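Local coordinates for TetR family transcriptional repressor LfrR (Mycobacterium smegmatis, PDB 2V57), which represses transcription of the lfrRA operon by binding directly to the promoter region upstream of lfrR, as a member of the TetR family, at residues 87-90 with 91-95; 174-177 with 178-182. All coordinates share one frame; numbering follows the deposited sequence.

Interaction 1 of 2, residues 87-90 with 91-95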
ATOM      1  N   ALA B  87       4.974 -25.111   6.406  1.00 33.76           N
ATOM      2  CA  ALA B  87       5.770 -25.124   5.186  1.00 32.17           C
ATOM      3  C   ALA B  87       4.942 -24.695   3.981  1.00 31.36           C
ATOM      4  O   ALA B  87       5.455 -24.017   3.086  1.00 27.27           O
ATOM      5  CB  ALA B  87       6.379 -26.497   4.953  1.00 32.50           C
ATOM      6  N   ALA B  88       3.668 -25.094   3.950  1.00 26.12           N
ATOM      7  CA  ALA B  88       2.789 -24.684   2.854  1.00 27.38           C
ATOM      8  C   ALA B  88       2.600 -23.175   2.844  1.00 29.04           C
ATOM      9  O   ALA B  88       2.701 -22.542   1.794  1.00 24.78           O
ATOM     10  CB  ALA B  88       1.441 -25.406   2.926  1.00 30.19           C
ATOM     11  N   LEU B  89       2.350 -22.593   4.020  1.00 32.72           N
ATOM     12  CA  LEU B  89       2.191 -21.146   4.135  1.00 28.89           C
ATOM     13  C   LEU B  89       3.474 -20.441   3.696  1.00 24.60           C
ATOM     14  O   LEU B  89       3.426 -19.426   3.011  1.00 22.19           O
ATOM     15  CB  LEU B  89       1.811 -20.740   5.566  1.00 27.90           C
ATOM     16  CG  LEU B  89       1.613 -19.243   5.828  1.00 30.53           C
ATOM     17  CD1 LEU B  89       0.597 -18.635   4.857  1.00 30.44           C
ATOM     18  CD2 LEU B  89       1.227 -18.964   7.299  1.00 28.60           C
ATOM     19  N   ARG B  90       4.625 -20.985   4.086  1.00 25.15           N
ATOM     20  CA  ARG B  90       5.892 -20.419   3.639  1.00 28.02           C
ATOM     21  C   ARG B  90       6.007 -20.415   2.108  1.00 24.08           C
ATOM     22  O   ARG B  90       6.424 -19.412   1.518  1.00 20.85           O
ATOM     23  CB  ARG B  90       7.084 -21.149   4.255  1.00 32.81           C
ATOM     24  CG  ARG B  90       8.420 -20.661   3.710  1.00 37.79           C
ATOM     25  CD  ARG B  90       9.593 -21.300   4.450  1.00 44.46           C
ATOM     26  NE  ARG B  90       9.709 -20.729   5.785  1.00 52.43           N
ATOM     27  CZ  ARG B  90      10.579 -19.779   6.110  1.00 49.52           C
ATOM     28  NH1 ARG B  90      11.424 -19.318   5.197  1.00 48.87           N
ATOM     29  NH2 ARG B  90      10.603 -19.299   7.344  1.00 49.32           N
ATOM     30  N   ARG B  91       5.627 -21.513   1.461  1.00 23.38           N
ATOM     31  CA  ARG B  91       5.649 -21.564  -0.001  1.00 21.68           C
ATOM     32  C   ARG B  91       4.747 -20.483  -0.614  1.00 23.96           C
ATOM     33  O   ARG B  91       5.103 -19.853  -1.613  1.00 23.10           O
ATOM     34  CB  ARG B  91       5.237 -22.945  -0.502  1.00 25.77           C
ATOM     35  CG  ARG B  91       6.238 -24.047  -0.189  1.00 27.52           C
ATOM     36  CD  ARG B  91       6.000 -25.272  -1.043  1.00 31.14           C
ATOM     37  NE  ARG B  91       4.650 -25.808  -0.897  1.00 24.31           N
ATOM     38  CZ  ARG B  91       4.289 -26.651   0.069  1.00 30.79           C
ATOM     39  NH1 ARG B  91       5.181 -27.040   0.970  1.00 29.05           N
ATOM     40  NH2 ARG B  91       3.043 -27.116   0.140  1.00 28.43           N
ATOM     41  N   VAL B  92       3.585 -20.265  -0.007  1.00 22.90           N
ATOM     42  CA  VAL B  92       2.666 -19.238  -0.489  1.00 19.22           C
ATOM     43  C   VAL B  92       3.272 -17.847  -0.376  1.00 21.97           C
ATOM     44  O   VAL B  92       3.210 -17.058  -1.328  1.00 22.75           O
ATOM     45  CB  VAL B  92       1.314 -19.305   0.241  1.00 23.54           C
ATOM     46  CG1 VAL B  92       0.503 -18.032   0.003  1.00 22.01           C
ATOM     47  CG2 VAL B  92       0.545 -20.556  -0.220  1.00 24.73           C
ATOM     48  N   VAL B  93       3.851 -17.546   0.785  1.00 17.24           N
ATOM     49  CA  VAL B  93       4.550 -16.282   0.985  1.00 20.70           C
ATOM     50  C   VAL B  93       5.650 -16.083  -0.065  1.00 22.79           C
ATOM     51  O   VAL B  93       5.743 -15.022  -0.691  1.00 18.61           O
ATOM     52  CB  VAL B  93       5.165 -16.179   2.405  1.00 23.57           C
ATOM     53  CG1 VAL B  93       6.057 -14.938   2.508  1.00 21.14           C
ATOM     54  CG2 VAL B  93       4.051 -16.136   3.484  1.00 19.43           C
ATOM     55  N   GLU B  94       6.484 -17.103  -0.253  1.00 20.78           N
ATOM     56  CA  GLU B  94       7.547 -17.016  -1.255  1.00 20.05           C
ATOM     57  C   GLU B  94       6.992 -16.741  -2.638  1.00 23.25           C
ATOM     58  O   GLU B  94       7.499 -15.883  -3.361  1.00 27.44           O
ATOM     59  CB  GLU B  94       8.373 -18.310  -1.278  1.00 24.39           C
ATOM     60  CG  GLU B  94       9.226 -18.486  -0.046  1.00 28.22           C
ATOM     61  CD  GLU B  94       9.763 -19.893   0.099  1.00 41.80           C
ATOM     62  OE1 GLU B  94       9.238 -20.811  -0.563  1.00 45.23           O
ATOM     63  OE2 GLU B  94      10.710 -20.087   0.887  1.00 46.87           O
ATOM     64  N   SER B  95       5.945 -17.479  -2.996  1.00 22.84           N
ATOM     65  CA  SER B  95       5.330 -17.365  -4.311  1.00 26.01           C
ATOM     66  C   SER B  95       4.908 -15.928  -4.600  1.00 26.72           C
ATOM     67  O   SER B  95       5.122 -15.436  -5.705  1.00 27.18           O
ATOM     68  CB  SER B  95       4.140 -18.332  -4.452  1.00 26.22           C
ATOM     69  OG  SER B  95       2.936 -17.826  -3.863  1.00 32.43           O
TER
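Arg91 folds back over Ala87 and Ala88 in a local, one-turn contact within helix 85-97. Arg91 CG stands beside the backbone N (chi1 -68°), and the bend at chi3 then turns the guanidinium over the preceding turn. Ala88 CA lies against one face of that group, toward its rim, and Arg91 NH2 is 3.6 Å from Ala88 CB. Its N-H groups bond elsewhere: NE to Ala78 O, NH2 to Asp79 O and Ser82 O. This ties the second turn of helix 85-97 to the chain between it and helix 56-77.

Arg90 and Glu94 are one turn apart but form no salt bridge. Glu94 OE2 sits at the edge of the Arg90 guanidinium, near its plane, but at 4.4 Å from Arg90 NH1 any attraction is probably weak. The guanidinium instead makes its salt bridge with Asp174.

Four backbone bonds join the turns. The straightest run from Val93 N to Leu89 O (2.9 Å) and from Glu94 N to Arg90 O (2.9 Å). Leu89 CD1 and Val93 CG2 touch loosely on the buried side.

Leu89 also packs on helix 128-134 and on Ile185 of the second subunit. Val93 faces helix 147-164, Val92 meets helix 128-134, and Arg90 and Glu94 border helix 169-182.

Interaction 2 of 2, residues 174-177 with 178-182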
ATOM      1  N   ASP B 174      11.178 -15.254   6.447  1.00 25.01           N
ATOM      2  CA  ASP B 174      11.146 -15.527   7.886  1.00 26.74           C
ATOM      3  C   ASP B 174      10.389 -14.447   8.677  1.00 26.05           C
ATOM      4  O   ASP B 174       9.635 -14.758   9.589  1.00 24.82           O
ATOM      5  CB  ASP B 174      12.556 -15.640   8.462  1.00 27.87           C
ATOM      6  CG  ASP B 174      13.287 -16.893   8.006  1.00 35.50           C
ATOM      7  OD1 ASP B 174      12.688 -17.745   7.305  1.00 32.85           O
ATOM      8  OD2 ASP B 174      14.477 -17.015   8.352  1.00 37.91           O
ATOM      9  N   ALA B 175      10.637 -13.178   8.353  1.00 24.84           N
ATOM     10  CA  ALA B 175      10.012 -12.074   9.079  1.00 24.11           C
ATOM     11  C   ALA B 175       8.517 -12.021   8.813  1.00 22.18           C
ATOM     12  O   ALA B 175       7.717 -11.844   9.736  1.00 22.46           O
ATOM     13  CB  ALA B 175      10.672 -10.738   8.720  1.00 18.49           C
ATOM     14  N   ILE B 176       8.127 -12.171   7.551  1.00 21.40           N
ATOM     15  CA  ILE B 176       6.710 -12.181   7.239  1.00 18.74           C
ATOM     16  C   ILE B 176       6.051 -13.347   7.978  1.00 24.16           C
ATOM     17  O   ILE B 176       5.011 -13.176   8.609  1.00 22.70           O
ATOM     18  CB  ILE B 176       6.451 -12.274   5.735  1.00 20.83           C
ATOM     19  CG1 ILE B 176       6.875 -10.963   5.052  1.00 20.42           C
ATOM     20  CG2 ILE B 176       4.966 -12.570   5.455  1.00 22.72           C
ATOM     21  CD1 ILE B 176       6.797 -11.058   3.511  1.00 24.82           C
ATOM     22  N   MET B 177       6.669 -14.523   7.925  1.00 21.47           N
ATOM     23  CA  MET B 177       6.098 -15.690   8.613  1.00 25.42           C
ATOM     24  C   MET B 177       5.934 -15.432  10.117  1.00 25.12           C
ATOM     25  O   MET B 177       4.888 -15.729  10.698  1.00 22.72           O
ATOM     26  CB  MET B 177       6.937 -16.953   8.374  1.00 26.22           C
ATOM     27  CG  MET B 177       6.812 -17.537   6.990  1.00 26.37           C
ATOM     28  SD  MET B 177       5.148 -18.155   6.641  1.00 26.81           S
ATOM     29  CE  MET B 177       5.024 -19.557   7.765  1.00 24.86           C
ATOM     30  N   THR B 178       6.963 -14.863  10.740  1.00 26.54           N
ATOM     31  CA  THR B 178       6.919 -14.577  12.177  1.00 23.89           C
ATOM     32  C   THR B 178       5.864 -13.518  12.516  1.00 26.61           C
ATOM     33  O   THR B 178       5.124 -13.656  13.487  1.00 21.82           O
ATOM     34  CB  THR B 178       8.310 -14.192  12.721  1.00 29.08           C
ATOM     35  OG1 THR B 178       9.244 -15.225  12.388  1.00 30.77           O
ATOM     36  CG2 THR B 178       8.282 -14.027  14.228  1.00 31.76           C
ATOM     37  N   SER B 179       5.772 -12.477  11.693  1.00 24.29           N
ATOM     38  CA  SER B 179       4.751 -11.453  11.876  1.00 24.44           C
ATOM     39  C   SER B 179       3.321 -12.011  11.759  1.00 22.35           C
ATOM     40  O   SER B 179       2.437 -11.619  12.523  1.00 25.45           O
ATOM     41  CB  SER B 179       4.957 -10.328  10.861  1.00 20.02           C
ATOM     42  OG  SER B 179       6.175  -9.665  11.112  1.00 27.94           O
ATOM     43  N   LEU B 180       3.088 -12.903  10.796  1.00 24.13           N
ATOM     44  CA  LEU B 180       1.769 -13.502  10.634  1.00 18.86           C
ATOM     45  C   LEU B 180       1.368 -14.323  11.870  1.00 23.94           C
ATOM     46  O   LEU B 180       0.220 -14.273  12.327  1.00 25.84           O
ATOM     47  CB  LEU B 180       1.725 -14.401   9.378  1.00 20.04           C
ATOM     48  CG  LEU B 180       1.708 -13.663   8.028  1.00 21.96           C
ATOM     49  CD1 LEU B 180       2.095 -14.591   6.862  1.00 22.23           C
ATOM     50  CD2 LEU B 180       0.345 -12.988   7.774  1.00 21.48           C
ATOM     51  N   THR B 181       2.327 -15.062  12.413  1.00 20.13           N
ATOM     52  CA  THR B 181       2.020 -16.073  13.421  1.00 20.90           C
ATOM     53  C   THR B 181       2.292 -15.640  14.863  1.00 24.95           C
ATOM     54  O   THR B 181       1.983 -16.389  15.795  1.00 25.48           O
ATOM     55  CB  THR B 181       2.823 -17.374  13.155  1.00 31.34           C
ATOM     56  OG1 THR B 181       4.220 -17.114  13.309  1.00 31.95           O
ATOM     57  CG2 THR B 181       2.575 -17.885  11.732  1.00 28.68           C
ATOM     58  N   SER B 182       2.889 -14.460  15.057  1.00 20.74           N
ATOM     59  CA  SER B 182       3.213 -14.037  16.429  1.00 26.56           C
ATOM     60  C   SER B 182       3.294 -12.539  16.687  1.00 26.70           C
ATOM     61  O   SER B 182       3.430 -12.131  17.834  1.00 27.97           O
ATOM     62  CB  SER B 182       4.517 -14.682  16.899  1.00 33.46           C
ATOM     63  OG  SER B 182       5.589 -14.270  16.078  1.00 39.92           O
TER
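Asp174 begins the segment and receives two bonds from Thr178 on its carbonyl O. Thr178 N and Thr178 OG1 each lie 2.9 Å from Asp174 O, and they approach from opposite faces of the carbonyl plane. The threonine hydroxyl can do this because OG1 sits beside its own backbone N (chi1 -55°). The Asp174 carboxylate turns elsewhere, to Arg90.

Ala175 repeats the pattern with Ser179. Ser179 N is 2.8 Å from Ala175 O, and Ser179 OG is 3.0 Å from the same atom. The hydroxyl sits above the carbonyl plane, 39° out of it, rather than on a lone pair. Ser179 OG also bonds to Trp147 NE1 of the second subunit, so this buried hydroxyl has a partner on each chain.

Ile176 meets the Leu180 side chain through carbon alone: Ile176 CG2 lies 3.8 Å from Leu180 CD1, side by side and pointing the same way. Leu180 N bonds to Ile176 O. Both side chains also pack on helix 147-164.

Met177 sends its sulfur to helix 85-97, while its carbonyl O accepts from Thr181. Thr181 OG1 lies 3.0 Å from Met177 O. Unlike that of Thr178, this hydroxyl stands between the backbone N and the carbonyl carbon (chi1 65°). Thr181 N, 3.2 Å from Met177 O, comes from the opposite face in a bent bond.

Thr178, Ser179 and Thr181 thus bond back across the contact, and Ser182 OG does the same to Thr178 O, a common role for serine and threonine inside helices. Ala175, Thr178, Ser179 and Leu180 also meet the second subunit, so this helix belongs to the dimer interface of the TetR-family ligand-binding domain.

Overall arrangement
From the N terminus, the chain passes through the helix-turn-helix region and helix 56-77 before reaching interaction 1 on helix 85-97. Helices 102-106 to 147-164 follow, and interaction 2 comes on helix 169-182. Each contact spans about one helical turn and closes no long loop. The two are in series, neither nested nor crossed. They nevertheless touch, with centres about 12 Å apart. Arg90 NH2 and Asp174 OD1 lie 2.6 Å apart in their salt bridge, and Met177 SD packs against Leu89, Arg90 and Val93. Together these links join helix 85-97 to helix 169-182. Helix 147-164 packs against both. The second subunit reaches mainly interaction 2, and interaction 1 only at Leu89.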